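Local coordinates for protein alpha-L-rhamnosidase (Streptomyces avermitilis, PDB 3W5M) that hydrolyses terminal non-reducing alpha-L-rhamnose residues from alpha-L-rhamnosides, releasing L-rhamnose from citrus flavonoids and gum arabic, at residues 11-16 with 24-29; 45-50 with 57-62; 78-83 with 108-113; 355-360 with 473-478. One frame throughout, in Å; residues are numbered along the deposited sequence.

Overall arrangement
Interaction 1 comes first along the chain: it closes the short loop between strands 10-11 and 26-32. Interaction 2 then closes the hairpin of strands 40-48 and 60-66, and interaction 3 joins the loop ahead of strand 85-94 to strand 106-110 and the residues after it. The longest closure is interaction 4, where strand 353-360 meets strand 471-474. All four follow in series; none encloses or crosses another. The first three touch one another within the N-terminal immunoglobulin-like domain, 14 to 15 Å apart between centres, with W108 meeting V11, P25, L27 and V47. A probable hydrogen bond from L112 N to Y356 OH carries interaction 3 over to interaction 4, in a different sheet.

Interaction 1: 11-16 with 24-29; sequences VEYVQR and HPRLSW
V11 and L27 form an antiparallel non-hydrogen-bonded pair, their CA atoms 4.6 Å apart, and just beyond it E12 N donates to R26 O while the chain reverses in a type I' turn from V11 to V14. The polar side chains of E12 and R26 meet next to this bond. R26 grips the carboxylate side-on: its NH2 reaches E12 OE1 at 2.8 Å and its NE reaches E12 OE2 at 3.0 Å, both nearly straight at 174°. Both oxygens lie in the guanidinium plane, whereas the two flat groups are turned 30° from each other. Backbone R26 N also donates to E12 OE2, 2.8 Å away, on the anti side of that oxygen, which thus takes two donors. E12 can fold back this far because its chain bends at CB-CG (chi2 -71°). A water bridges Y13 N, R26 O and S28 OG. On the apolar side, V11 CG1 lies alongside P25 CB, and V11 CG2 presses tightly on L27 CD2 at 3.4 Å. Beyond the pair, D712 takes R26 NH1 in a salt bridge and Y13 OH in a hydrogen bond, and Y13 also packs on helix 658-671; both partners lie in the glycosidase domain, so the turn joins the immunoglobulin-like domain to the catalytic (alpha/alpha)6 barrel. V11, P25 and L27 instead face the immunoglobulin-like core, against W88 of strand 85-94 and W108 of strand 106-110.

Interaction 2: 45-50 with 57-62; sequences VRVASS and PDVWDS
The W60 indole receives V47 CG2 at its edge, in plane, 3.8 Å from W60 CE3, and V45 CG1 obliquely at W60 CZ3; over the rim of one face sits S62 N. The R46 guanidinium has P57 CD over the rim of one face and D61 OD2 near its plane at the edge. That second approach is a weak salt bridge, R46 NE to D61 OD2 at 3.3 Å, with the guanidinium and carboxylate planes 76° apart; the other oxygen, D61 OD1, is bonded to G63 N and Q44 NE2. Cut back to an alanine, R46 would lose the aliphatic stem along D61 and P57, and the D61 carboxylate would probably lack this positive mate. In the backbone, V59 N and W60 N both donate to V47 O, at 3.1 and 3.0 Å, from the same face of its carbonyl plane: a classic beta bulge. Nearer the turn, D58 reaches S49 with both oxygens on their syn lone pairs, OD1 accepting from S49 N and OD2 from S49 OG at 2.9 Å. Its chi1 of 58° sets the carboxylate between backbone N and carbonyl carbon, facing S49. Strands 40-48 and 60-66 form this hairpin at one border of a four-stranded antiparallel sheet. Strand 85-94 flanks strand 40-48 on its other side, V45 packs on L27 and W29 of strand 26-32, and Y75 meets the W60 ring edge-to-face.

Interaction 3: 78-83 with 108-113; sequences PPLKPR and WETGLM
With chi1 of 59°, T110 holds OG1 between its backbone N and carbonyl carbon, facing K81 O; L80, whose CG lies opposite its carbonyl carbon (chi1 -56°), sends CD1 to the indole of W108. The hydroxyl of T110 donates to K81 O at 2.7 Å, in the carbonyl plane and on a lone pair, while T84 N is bonded to T110 OG1. Two residues beyond K81, R83 N donates to G111 O at 2.8 Å from above that carbonyl's plane. L80 CD1 comes to the edge of the W108 ring, in plane, 3.8 Å from W108 NE1. L112 CD2 rests over one guanidinium face of R83, 3.6 Å from R83 NH2, and E404 takes R83 NE in a salt bridge. The loop ahead of strand 85-94 is thus tied to edge strand 106-110 of the immunoglobulin-like domain, and R83 and L112 reach on to strands 316-326 and 398-407. Polar backbone atoms of an irregular loop are paired, and the methyl shielding one guanidinium face probably strengthens the ion pair to E404.

Interaction 4: 355-360 with 473-478; sequences QYQTYD and VAQVDG
The amide of Q355 makes two bonds to segment 473-478. Its OE1 accepts from V476 N at 2.9 Å, from above the amide plane, and its NE2 donates to D477 OD1 at 3.0 Å, amide and carboxylate planes 13° apart. Q475 NE2 reaches D477 OD1 from the opposite face of the carboxylate. Were Q355 a leucine, V476 N would probably lose this acceptor and D477 OD1 one of its two donors. Q357 NE2 bonds Q475 OE1 at 3.0 Å; Y356 N donates to V473 O and Q475 N to Y356 O, in parallel-strand fashion. Chi1 of 74° turns the Y356 ring over A474, whose CA makes a CH-pi contact with one face, 3.8 Å from the centroid. Farther out, Y329 takes Q357 OE1, Y356 OH meets D21 and L112 N, and K663 of helix 658-671, in the glycosidase domain, packs on Q355 and D477. Strand 471-474 edges a mixed five-stranded sheet; amide bonds carry the contact past it, and paired donors probably stabilise D477 as a carboxylate.

Interaction 1: 11-16 with 24-29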
loop_
_atom_site.group_PDB
_atom_site.type_symbol
_atom_site.label_atom_id
_atom_site.label_comp_id
_atom_site.label_asym_id
_atom_site.label_seq_id
_atom_site.Cartn_x
_atom_site.Cartn_y
_atom_site.Cartn_z
ATOM N N VAL A 11 -0.718 -13.878 19.912
ATOM C CA VAL A 11 -2.168 -13.794 19.829
ATOM C C VAL A 11 -2.459 -13.071 18.512
ATOM O O VAL A 11 -1.966 -11.971 18.272
ATOM C CB VAL A 11 -2.758 -13.024 21.022
ATOM C CG1 VAL A 11 -4.279 -12.952 20.905
ATOM C CG2 VAL A 11 -2.387 -13.703 22.353
ATOM N N GLU A 12 -3.243 -13.693 17.641
ATOM C CA GLU A 12 -3.501 -13.093 16.336
ATOM C C GLU A 12 -2.212 -12.612 15.644
ATOM O O GLU A 12 -2.162 -11.477 15.146
ATOM C CB GLU A 12 -4.552 -11.970 16.436
ATOM C CG GLU A 12 -5.932 -12.426 16.901
ATOM C CD GLU A 12 -6.659 -13.250 15.834
ATOM O OE1 GLU A 12 -6.503 -12.956 14.615
ATOM O OE2 GLU A 12 -7.400 -14.193 16.202
ATOM N N TYR A 13 -1.211 -13.501 15.599
ATOM C CA TYR A 13 0.055 -13.309 14.881
ATOM C C TYR A 13 1.021 -12.360 15.561
ATOM O O TYR A 13 2.093 -12.110 15.030
ATOM C CB TYR A 13 -0.187 -12.805 13.438
ATOM C CG TYR A 13 -0.842 -13.846 12.559
ATOM C CD1 TYR A 13 -0.083 -14.801 11.927
ATOM C CD2 TYR A 13 -2.223 -13.851 12.352
ATOM C CE1 TYR A 13 -0.666 -15.758 11.103
ATOM C CE2 TYR A 13 -2.829 -14.809 11.528
ATOM C CZ TYR A 13 -2.041 -15.765 10.917
ATOM O OH TYR A 13 -2.584 -16.722 10.060
ATOM N N VAL A 14 0.661 -11.796 16.699
ATOM C CA VAL A 14 1.586 -10.801 17.286
ATOM C C VAL A 14 1.808 -11.040 18.791
ATOM O O VAL A 14 0.969 -11.624 19.458
ATOM C CB VAL A 14 1.184 -9.323 17.010
ATOM C CG1 VAL A 14 0.911 -9.035 15.525
ATOM C CG2 VAL A 14 0.025 -8.894 17.857
ATOM N N GLN A 15 2.919 -10.529 19.322
ATOM C CA GLN A 15 3.157 -10.578 20.742
ATOM C C GLN A 15 2.497 -9.364 21.391
ATOM O O GLN A 15 2.709 -8.227 20.964
ATOM C CB GLN A 15 4.670 -10.577 21.014
ATOM C CG GLN A 15 5.401 -11.776 20.430
ATOM C CD GLN A 15 6.535 -12.232 21.328
ATOM O OE1 GLN A 15 7.488 -11.494 21.582
ATOM N NE2 GLN A 15 6.409 -13.437 21.852
ATOM N N ARG A 16 1.662 -9.604 22.393
ATOM C CA ARG A 16 1.052 -8.499 23.172
ATOM C C ARG A 16 0.261 -7.448 22.367
ATOM O O ARG A 16 0.526 -6.242 22.465
ATOM C CB ARG A 16 2.121 -7.831 24.068
ATOM C CG ARG A 16 2.834 -8.797 24.999
ATOM C CD ARG A 16 3.951 -8.102 25.783
ATOM N NE ARG A 16 4.983 -7.649 24.853
ATOM C CZ ARG A 16 6.006 -8.388 24.419
ATOM N NH1 ARG A 16 6.208 -9.638 24.836
ATOM N NH2 ARG A 16 6.827 -7.865 23.536
ATOM N N HIS A 24 -12.842 -14.269 19.735
ATOM C CA HIS A 24 -12.103 -15.491 20.017
ATOM C C HIS A 24 -10.695 -15.392 19.466
ATOM O O HIS A 24 -10.352 -16.040 18.449
ATOM C CB HIS A 24 -12.853 -16.685 19.414
ATOM C CG HIS A 24 -14.267 -16.771 19.889
ATOM N ND1 HIS A 24 -14.601 -17.283 21.122
ATOM C CD2 HIS A 24 -15.422 -16.335 19.335
ATOM C CE1 HIS A 24 -15.908 -17.202 21.294
ATOM N NE2 HIS A 24 -16.430 -16.624 20.227
ATOM N N PRO A 25 -9.842 -14.574 20.140
ATOM C CA PRO A 25 -8.470 -14.368 19.633
ATOM C C PRO A 25 -7.729 -15.695 19.524
ATOM O O PRO A 25 -7.855 -16.541 20.409
ATOM C CB PRO A 25 -7.809 -13.444 20.684
ATOM C CG PRO A 25 -8.732 -13.419 21.844
ATOM C CD PRO A 25 -10.108 -13.797 21.352
ATOM N N ARG A 26 -6.943 -15.862 18.463
ATOM C CA ARG A 26 -6.269 -17.144 18.182
ATOM C C ARG A 26 -4.865 -17.149 18.742
ATOM O O ARG A 26 -4.044 -16.290 18.402
ATOM C CB ARG A 26 -6.255 -17.423 16.689
ATOM C CG ARG A 26 -7.662 -17.675 16.143
ATOM C CD ARG A 26 -7.673 -17.659 14.604
ATOM N NE ARG A 26 -7.288 -16.336 14.120
ATOM C CZ ARG A 26 -6.947 -16.062 12.857
ATOM N NH1 ARG A 26 -6.948 -17.015 11.930
ATOM N NH2 ARG A 26 -6.598 -14.832 12.536
ATOM N N LEU A 27 -4.583 -18.152 19.559
ATOM C CA LEU A 27 -3.356 -18.219 20.348
ATOM C C LEU A 27 -2.385 -19.186 19.679
ATOM O O LEU A 27 -2.810 -20.221 19.119
ATOM C CB LEU A 27 -3.723 -18.743 21.749
ATOM C CG LEU A 27 -4.780 -17.936 22.523
ATOM C CD1 LEU A 27 -5.097 -18.654 23.831
ATOM C CD2 LEU A 27 -4.263 -16.546 22.798
ATOM N N SER A 28 -1.088 -18.875 19.730
ATOM C CA SER A 28 -0.067 -19.741 19.140
ATOM C C SER A 28 1.105 -19.929 20.090
ATOM O O SER A 28 1.485 -18.982 20.801
ATOM C CB SER A 28 0.460 -19.158 17.824
ATOM O OG SER A 28 -0.550 -19.168 16.797
ATOM N N TRP A 29 1.681 -21.124 20.099
ATOM C CA TRP A 29 2.845 -21.417 20.967
ATOM C C TRP A 29 3.947 -22.209 20.252
ATOM O O TRP A 29 4.023 -23.433 20.360
ATOM C CB TRP A 29 2.427 -22.050 22.315
ATOM C CG TRP A 29 1.421 -23.187 22.232
ATOM C CD1 TRP A 29 1.693 -24.520 22.088
ATOM C CD2 TRP A 29 -0.005 -23.080 22.331
ATOM N NE1 TRP A 29 0.517 -25.240 22.063
ATOM C CE2 TRP A 29 -0.531 -24.387 22.214
ATOM C CE3 TRP A 29 -0.890 -22.000 22.482
ATOM C CZ2 TRP A 29 -1.900 -24.655 22.263
ATOM C CZ3 TRP A 29 -2.255 -22.269 22.571
ATOM C CH2 TRP A 29 -2.748 -23.587 22.440
HETATM O O HOH W 1 -1.170 -16.229 17.088
#

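Interaction 2: 45-50 with 57-62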
loop_
_atom_site.group_PDB
_atom_site.type_symbol
_atom_site.label_atom_id
_atom_site.label_comp_id
_atom_site.label_asym_id
_atom_site.label_seq_id
_atom_site.Cartn_x
_atom_site.Cartn_y
_atom_site.Cartn_z
ATOM N N VAL A 45 -4.482 -24.040 28.388
ATOM C CA VAL A 45 -4.393 -22.595 28.406
ATOM C C VAL A 45 -5.092 -22.009 29.622
ATOM O O VAL A 45 -6.187 -22.419 29.966
ATOM C CB VAL A 45 -4.997 -21.974 27.117
ATOM C CG1 VAL A 45 -5.024 -20.448 27.221
ATOM C CG2 VAL A 45 -4.248 -22.463 25.883
ATOM N N ARG A 46 -4.447 -21.056 30.268
ATOM C CA ARG A 46 -5.109 -20.300 31.331
ATOM C C ARG A 46 -5.106 -18.840 31.001
ATOM O O ARG A 46 -4.136 -18.345 30.449
ATOM C CB ARG A 46 -4.383 -20.479 32.649
ATOM C CG ARG A 46 -4.461 -21.868 33.220
ATOM C CD ARG A 46 -3.562 -21.893 34.431
ATOM N NE ARG A 46 -3.826 -23.064 35.252
ATOM C CZ ARG A 46 -3.115 -23.386 36.324
ATOM N NH1 ARG A 46 -2.082 -22.630 36.704
ATOM N NH2 ARG A 46 -3.437 -24.474 36.997
ATOM N N VAL A 47 -6.195 -18.160 31.362
ATOM C CA VAL A 47 -6.355 -16.730 31.151
ATOM C C VAL A 47 -6.855 -16.143 32.464
ATOM O O VAL A 47 -7.747 -16.717 33.097
ATOM C CB VAL A 47 -7.402 -16.418 30.033
ATOM C CG1 VAL A 47 -7.435 -14.929 29.733
ATOM C CG2 VAL A 47 -7.149 -17.227 28.774
ATOM N N ALA A 48 -6.283 -15.008 32.848
ATOM C CA ALA A 48 -6.579 -14.356 34.110
ATOM C C ALA A 48 -6.424 -12.841 34.011
ATOM O O ALA A 48 -5.859 -12.316 33.029
ATOM C CB ALA A 48 -5.678 -14.935 35.209
ATOM N N SER A 49 -6.923 -12.124 35.020
ATOM C CA SER A 49 -6.927 -10.664 35.003
ATOM C C SER A 49 -5.589 -10.071 35.453
ATOM O O SER A 49 -5.385 -8.861 35.386
ATOM C CB SER A 49 -8.084 -10.118 35.859
ATOM O OG SER A 49 -7.840 -10.366 37.236
ATOM N N SER A 50 -4.660 -10.927 35.886
ATOM C CA SER A 50 -3.309 -10.484 36.218
ATOM C C SER A 50 -2.321 -11.627 35.992
ATOM O O SER A 50 -2.724 -12.786 35.916
ATOM C CB SER A 50 -3.226 -9.995 37.670
ATOM O OG SER A 50 -3.265 -11.098 38.544
ATOM N N PRO A 57 -6.685 -19.014 37.990
ATOM C CA PRO A 57 -7.205 -18.178 36.890
ATOM C C PRO A 57 -8.687 -17.849 37.023
ATOM O O PRO A 57 -9.502 -18.742 37.198
ATOM C CB PRO A 57 -6.975 -19.054 35.653
ATOM C CG PRO A 57 -6.982 -20.455 36.181
ATOM C CD PRO A 57 -6.307 -20.358 37.515
ATOM N N ASP A 58 -9.014 -16.567 36.918
ATOM C CA ASP A 58 -10.390 -16.087 37.053
ATOM C C ASP A 58 -11.122 -15.888 35.722
ATOM O O ASP A 58 -12.317 -15.608 35.731
ATOM C CB ASP A 58 -10.431 -14.786 37.858
ATOM C CG ASP A 58 -9.581 -13.690 37.241
ATOM O OD1 ASP A 58 -8.922 -13.945 36.209
ATOM O OD2 ASP A 58 -9.576 -12.570 37.782
ATOM N N VAL A 59 -10.431 -16.018 34.582
ATOM C CA VAL A 59 -11.129 -15.855 33.284
ATOM C C VAL A 59 -11.395 -17.213 32.631
ATOM O O VAL A 59 -12.533 -17.582 32.384
ATOM C CB VAL A 59 -10.369 -14.861 32.349
ATOM C CG1 VAL A 59 -11.069 -14.687 31.007
ATOM C CG2 VAL A 59 -10.184 -13.513 33.027
ATOM N N TRP A 60 -10.341 -17.980 32.366
ATOM C CA TRP A 60 -10.491 -19.260 31.684
ATOM C C TRP A 60 -9.386 -20.223 32.077
ATOM O O TRP A 60 -8.264 -19.820 32.364
ATOM C CB TRP A 60 -10.459 -19.069 30.167
ATOM C CG TRP A 60 -10.809 -20.290 29.331
ATOM C CD1 TRP A 60 -11.850 -21.170 29.536
ATOM C CD2 TRP A 60 -10.169 -20.711 28.118
ATOM N NE1 TRP A 60 -11.870 -22.114 28.544
ATOM C CE2 TRP A 60 -10.853 -21.857 27.657
ATOM C CE3 TRP A 60 -9.082 -20.226 27.374
ATOM C CZ2 TRP A 60 -10.474 -22.539 26.495
ATOM C CZ3 TRP A 60 -8.696 -20.909 26.227
ATOM C CH2 TRP A 60 -9.397 -22.053 25.792
ATOM N N ASP A 61 -9.742 -21.497 32.092
ATOM C CA ASP A 61 -8.798 -22.582 32.190
ATOM C C ASP A 61 -9.344 -23.668 31.304
ATOM O O ASP A 61 -10.338 -24.286 31.637
ATOM C CB ASP A 61 -8.684 -23.090 33.629
ATOM C CG ASP A 61 -7.553 -24.091 33.805
ATOM O OD1 ASP A 61 -7.265 -24.879 32.861
ATOM O OD2 ASP A 61 -6.947 -24.086 34.895
ATOM N N SER A 62 -8.692 -23.926 30.175
ATOM C CA SER A 62 -9.178 -24.935 29.242
ATOM C C SER A 62 -9.147 -26.315 29.877
ATOM O O SER A 62 -9.767 -27.228 29.348
ATOM C CB SER A 62 -8.290 -24.994 28.006
ATOM O OG SER A 62 -6.952 -25.288 28.394
#

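Interaction 3: 78-83 with 108-113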
loop_
_atom_site.group_PDB
_atom_site.type_symbol
_atom_site.label_atom_id
_atom_site.label_comp_id
_atom_site.label_asym_id
_atom_site.label_seq_id
_atom_site.Cartn_x
_atom_site.Cartn_y
_atom_site.Cartn_z
ATOM N N PRO A 78 -15.155 -17.678 28.556
ATOM C CA PRO A 78 -16.303 -16.779 28.689
ATOM C C PRO A 78 -16.135 -15.512 27.842
ATOM O O PRO A 78 -15.012 -15.126 27.549
ATOM C CB PRO A 78 -16.330 -16.468 30.191
ATOM C CG PRO A 78 -15.667 -17.651 30.825
ATOM C CD PRO A 78 -14.573 -18.022 29.869
ATOM N N PRO A 79 -17.250 -14.885 27.415
ATOM C CA PRO A 79 -17.150 -13.718 26.525
ATOM C C PRO A 79 -16.193 -12.650 27.064
ATOM O O PRO A 79 -16.272 -12.285 28.239
ATOM C CB PRO A 79 -18.575 -13.181 26.524
ATOM C CG PRO A 79 -19.418 -14.395 26.729
ATOM C CD PRO A 79 -18.660 -15.193 27.747
ATOM N N LEU A 80 -15.307 -12.146 26.203
ATOM C CA LEU A 80 -14.395 -11.062 26.597
ATOM C C LEU A 80 -15.098 -9.707 26.706
ATOM O O LEU A 80 -16.052 -9.431 25.964
ATOM C CB LEU A 80 -13.236 -10.957 25.589
ATOM C CG LEU A 80 -12.402 -12.212 25.332
ATOM C CD1 LEU A 80 -11.398 -11.931 24.208
ATOM C CD2 LEU A 80 -11.682 -12.619 26.602
ATOM N N LYS A 81 -14.625 -8.879 27.634
ATOM C CA LYS A 81 -15.125 -7.532 27.862
ATOM C C LYS A 81 -14.209 -6.535 27.141
ATOM O O LYS A 81 -13.001 -6.829 26.943
ATOM C CB LYS A 81 -15.101 -7.178 29.362
ATOM C CG LYS A 81 -15.941 -8.053 30.287
ATOM C CD LYS A 81 -16.005 -7.440 31.683
ATOM C CE LYS A 81 -14.742 -7.643 32.515
ATOM N NZ LYS A 81 -13.774 -6.499 32.475
ATOM N N PRO A 82 -14.752 -5.356 26.789
ATOM C CA PRO A 82 -13.960 -4.276 26.177
ATOM C C PRO A 82 -12.944 -3.645 27.150
ATOM O O PRO A 82 -13.114 -3.728 28.370
ATOM C CB PRO A 82 -15.005 -3.230 25.784
ATOM C CG PRO A 82 -16.339 -3.908 25.886
ATOM C CD PRO A 82 -16.184 -5.014 26.874
ATOM N N ARG A 83 -11.909 -3.022 26.589
ATOM C CA ARG A 83 -10.894 -2.263 27.347
ATOM C C ARG A 83 -10.222 -3.080 28.441
ATOM O O ARG A 83 -9.892 -2.527 29.503
ATOM C CB ARG A 83 -11.502 -1.061 28.056
ATOM C CG ARG A 83 -12.325 -0.109 27.261
ATOM C CD ARG A 83 -13.113 0.700 28.287
ATOM N NE ARG A 83 -13.687 1.826 27.603
ATOM C CZ ARG A 83 -14.926 1.865 27.127
ATOM N NH1 ARG A 83 -15.748 0.838 27.305
ATOM N NH2 ARG A 83 -15.321 2.938 26.477
ATOM N N TRP A 108 -2.910 -10.015 26.050
ATOM C CA TRP A 108 -3.490 -9.165 24.990
ATOM C C TRP A 108 -4.482 -8.227 25.649
ATOM O O TRP A 108 -4.953 -8.502 26.751
ATOM C CB TRP A 108 -4.133 -9.988 23.866
ATOM C CG TRP A 108 -5.513 -10.542 24.157
ATOM C CD1 TRP A 108 -6.716 -9.970 23.847
ATOM C CD2 TRP A 108 -5.818 -11.792 24.795
ATOM N NE1 TRP A 108 -7.752 -10.783 24.255
ATOM C CE2 TRP A 108 -7.231 -11.911 24.833
ATOM C CE3 TRP A 108 -5.034 -12.835 25.318
ATOM C CZ2 TRP A 108 -7.871 -13.024 25.380
ATOM C CZ3 TRP A 108 -5.668 -13.940 25.867
ATOM C CH2 TRP A 108 -7.074 -14.031 25.884
ATOM N N GLU A 109 -4.783 -7.112 25.001
ATOM C CA GLU A 109 -5.740 -6.178 25.549
ATOM C C GLU A 109 -6.815 -5.870 24.517
ATOM O O GLU A 109 -6.516 -5.510 23.381
ATOM C CB GLU A 109 -5.028 -4.898 26.029
ATOM C CG GLU A 109 -5.954 -3.907 26.722
ATOM C CD GLU A 109 -5.221 -2.685 27.262
ATOM O OE1 GLU A 109 -4.201 -2.869 27.961
ATOM O OE2 GLU A 109 -5.662 -1.539 27.015
ATOM N N THR A 110 -8.082 -6.012 24.920
ATOM C CA THR A 110 -9.181 -5.701 24.015
ATOM C C THR A 110 -9.314 -4.209 23.815
ATOM O O THR A 110 -8.964 -3.385 24.703
ATOM C CB THR A 110 -10.513 -6.301 24.522
ATOM O OG1 THR A 110 -10.806 -5.778 25.825
ATOM C CG2 THR A 110 -10.399 -7.793 24.610
ATOM N N GLY A 111 -9.823 -3.844 22.643
ATOM C CA GLY A 111 -10.233 -2.474 22.411
ATOM C C GLY A 111 -11.665 -2.214 22.843
ATOM O O GLY A 111 -12.188 -2.836 23.789
ATOM N N LEU A 112 -12.314 -1.302 22.120
ATOM C CA LEU A 112 -13.639 -0.833 22.481
ATOM C C LEU A 112 -14.733 -1.825 22.106
ATOM O O LEU A 112 -15.843 -1.751 22.635
ATOM C CB LEU A 112 -13.891 0.526 21.843
ATOM C CG LEU A 112 -13.040 1.690 22.388
ATOM C CD1 LEU A 112 -13.471 3.013 21.791
ATOM C CD2 LEU A 112 -13.089 1.784 23.902
ATOM N N MET A 113 -14.420 -2.743 21.197
ATOM C CA MET A 113 -15.327 -3.832 20.795
ATOM C C MET A 113 -16.746 -3.346 20.497
ATOM O O MET A 113 -17.713 -3.824 21.105
ATOM C CB MET A 113 -15.388 -4.909 21.875
ATOM C CG MET A 113 -14.057 -5.557 22.177
ATOM S SD MET A 113 -14.263 -6.939 23.297
ATOM C CE MET A 113 -14.018 -8.351 22.213
#

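Interaction 4: 355-360 with 473-478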
loop_
_atom_site.group_PDB
_atom_site.type_symbol
_atom_site.label_atom_id
_atom_site.label_comp_id
_atom_site.label_asym_id
_atom_site.label_seq_id
_atom_site.Cartn_x
_atom_site.Cartn_y
_atom_site.Cartn_z
ATOM N N GLN A 355 -10.925 1.992 10.309
ATOM C CA GLN A 355 -10.148 1.266 11.319
ATOM C C GLN A 355 -9.665 2.268 12.373
ATOM O O GLN A 355 -9.305 3.374 12.019
ATOM C CB GLN A 355 -8.968 0.540 10.662
ATOM C CG GLN A 355 -9.435 -0.539 9.703
ATOM C CD GLN A 355 -8.389 -1.598 9.403
ATOM O OE1 GLN A 355 -8.501 -2.772 9.840
ATOM N NE2 GLN A 355 -7.386 -1.204 8.672
ATOM N N TYR A 356 -9.704 1.898 13.649
ATOM C CA TYR A 356 -9.177 2.787 14.727
ATOM C C TYR A 356 -7.919 2.183 15.360
ATOM O O TYR A 356 -7.644 0.959 15.261
ATOM C CB TYR A 356 -10.246 3.093 15.806
ATOM C CG TYR A 356 -10.540 1.940 16.744
ATOM C CD1 TYR A 356 -9.733 1.693 17.871
ATOM C CD2 TYR A 356 -11.625 1.084 16.503
ATOM C CE1 TYR A 356 -9.995 0.631 18.731
ATOM C CE2 TYR A 356 -11.915 0.033 17.376
ATOM C CZ TYR A 356 -11.102 -0.193 18.478
ATOM O OH TYR A 356 -11.333 -1.246 19.331
ATOM N N GLN A 357 -7.139 3.060 15.987
ATOM C CA GLN A 357 -5.858 2.698 16.614
ATOM C C GLN A 357 -5.979 2.888 18.115
ATOM O O GLN A 357 -6.759 3.720 18.578
ATOM C CB GLN A 357 -4.689 3.564 16.077
ATOM C CG GLN A 357 -4.404 3.449 14.566
ATOM C CD GLN A 357 -5.546 3.903 13.686
ATOM O OE1 GLN A 357 -5.981 5.063 13.757
ATOM N NE2 GLN A 357 -6.088 2.967 12.876
ATOM N N THR A 358 -5.206 2.099 18.859
ATOM C CA THR A 358 -5.184 2.157 20.325
ATOM C C THR A 358 -3.743 2.434 20.770
ATOM O O THR A 358 -2.815 1.745 20.326
ATOM C CB THR A 358 -5.629 0.820 20.940
ATOM O OG1 THR A 358 -6.956 0.500 20.492
ATOM C CG2 THR A 358 -5.652 0.908 22.476
ATOM N N TYR A 359 -3.580 3.437 21.636
ATOM C CA TYR A 359 -2.254 3.815 22.125
ATOM C C TYR A 359 -2.224 3.823 23.634
ATOM O O TYR A 359 -3.176 4.256 24.271
ATOM C CB TYR A 359 -1.835 5.197 21.598
ATOM C CG TYR A 359 -1.927 5.352 20.099
ATOM C CD1 TYR A 359 -0.887 4.894 19.261
ATOM C CD2 TYR A 359 -3.049 5.965 19.502
ATOM C CE1 TYR A 359 -0.957 5.034 17.876
ATOM C CE2 TYR A 359 -3.118 6.105 18.106
ATOM C CZ TYR A 359 -2.065 5.636 17.308
ATOM O OH TYR A 359 -2.130 5.771 15.920
ATOM N N ASP A 360 -1.110 3.336 24.188
ATOM C CA ASP A 360 -0.864 3.391 25.621
ATOM C C ASP A 360 -0.235 4.742 25.934
ATOM O O ASP A 360 0.908 5.017 25.520
ATOM C CB ASP A 360 0.105 2.266 26.005
ATOM C CG ASP A 360 0.462 2.262 27.501
ATOM O OD1 ASP A 360 0.364 3.321 28.181
ATOM O OD2 ASP A 360 0.838 1.177 27.992
ATOM N N VAL A 473 -13.766 -0.350 13.475
ATOM C CA VAL A 473 -13.175 -1.632 13.866
ATOM C C VAL A 473 -11.701 -1.457 14.202
ATOM O O VAL A 473 -11.052 -0.626 13.586
ATOM C CB VAL A 473 -13.333 -2.701 12.738
ATOM C CG1 VAL A 473 -14.816 -2.963 12.482
ATOM C CG2 VAL A 473 -12.673 -2.233 11.448
ATOM N N ALA A 474 -11.193 -2.208 15.185
ATOM C CA ALA A 474 -9.767 -2.104 15.576
ATOM C C ALA A 474 -8.935 -2.514 14.369
ATOM O O ALA A 474 -9.294 -3.489 13.669
ATOM C CB ALA A 474 -9.444 -3.021 16.754
ATOM N N GLN A 475 -7.868 -1.768 14.094
ATOM C CA GLN A 475 -7.075 -2.022 12.886
ATOM C C GLN A 475 -6.577 -3.467 12.857
ATOM O O GLN A 475 -5.992 -3.962 13.826
ATOM C CB GLN A 475 -5.892 -1.049 12.801
ATOM C CG GLN A 475 -5.056 -1.269 11.554
ATOM C CD GLN A 475 -4.230 -0.068 11.182
ATOM O OE1 GLN A 475 -4.064 0.873 11.986
ATOM N NE2 GLN A 475 -3.708 -0.072 9.950
ATOM N N VAL A 476 -6.815 -4.139 11.732
ATOM C CA VAL A 476 -6.458 -5.538 11.594
ATOM C C VAL A 476 -5.003 -5.723 11.122
ATOM O O VAL A 476 -4.274 -6.570 11.656
ATOM C CB VAL A 476 -7.412 -6.237 10.590
ATOM C CG1 VAL A 476 -6.920 -7.665 10.308
ATOM C CG2 VAL A 476 -8.849 -6.181 11.121
ATOM N N ASP A 477 -4.597 -4.991 10.089
ATOM C CA ASP A 477 -3.217 -5.079 9.593
ATOM C C ASP A 477 -2.258 -4.320 10.530
ATOM O O ASP A 477 -2.714 -3.547 11.375
ATOM C CB ASP A 477 -3.140 -4.524 8.153
ATOM C CG ASP A 477 -3.757 -3.103 7.996
ATOM O OD1 ASP A 477 -4.757 -2.674 8.667
ATOM O OD2 ASP A 477 -3.235 -2.393 7.113
ATOM N N GLY A 478 -0.945 -4.569 10.401
ATOM C CA GLY A 478 0.064 -3.739 11.097
ATOM C C GLY A 478 0.052 -2.334 10.568
ATOM O O GLY A 478 0.168 -2.133 9.372
#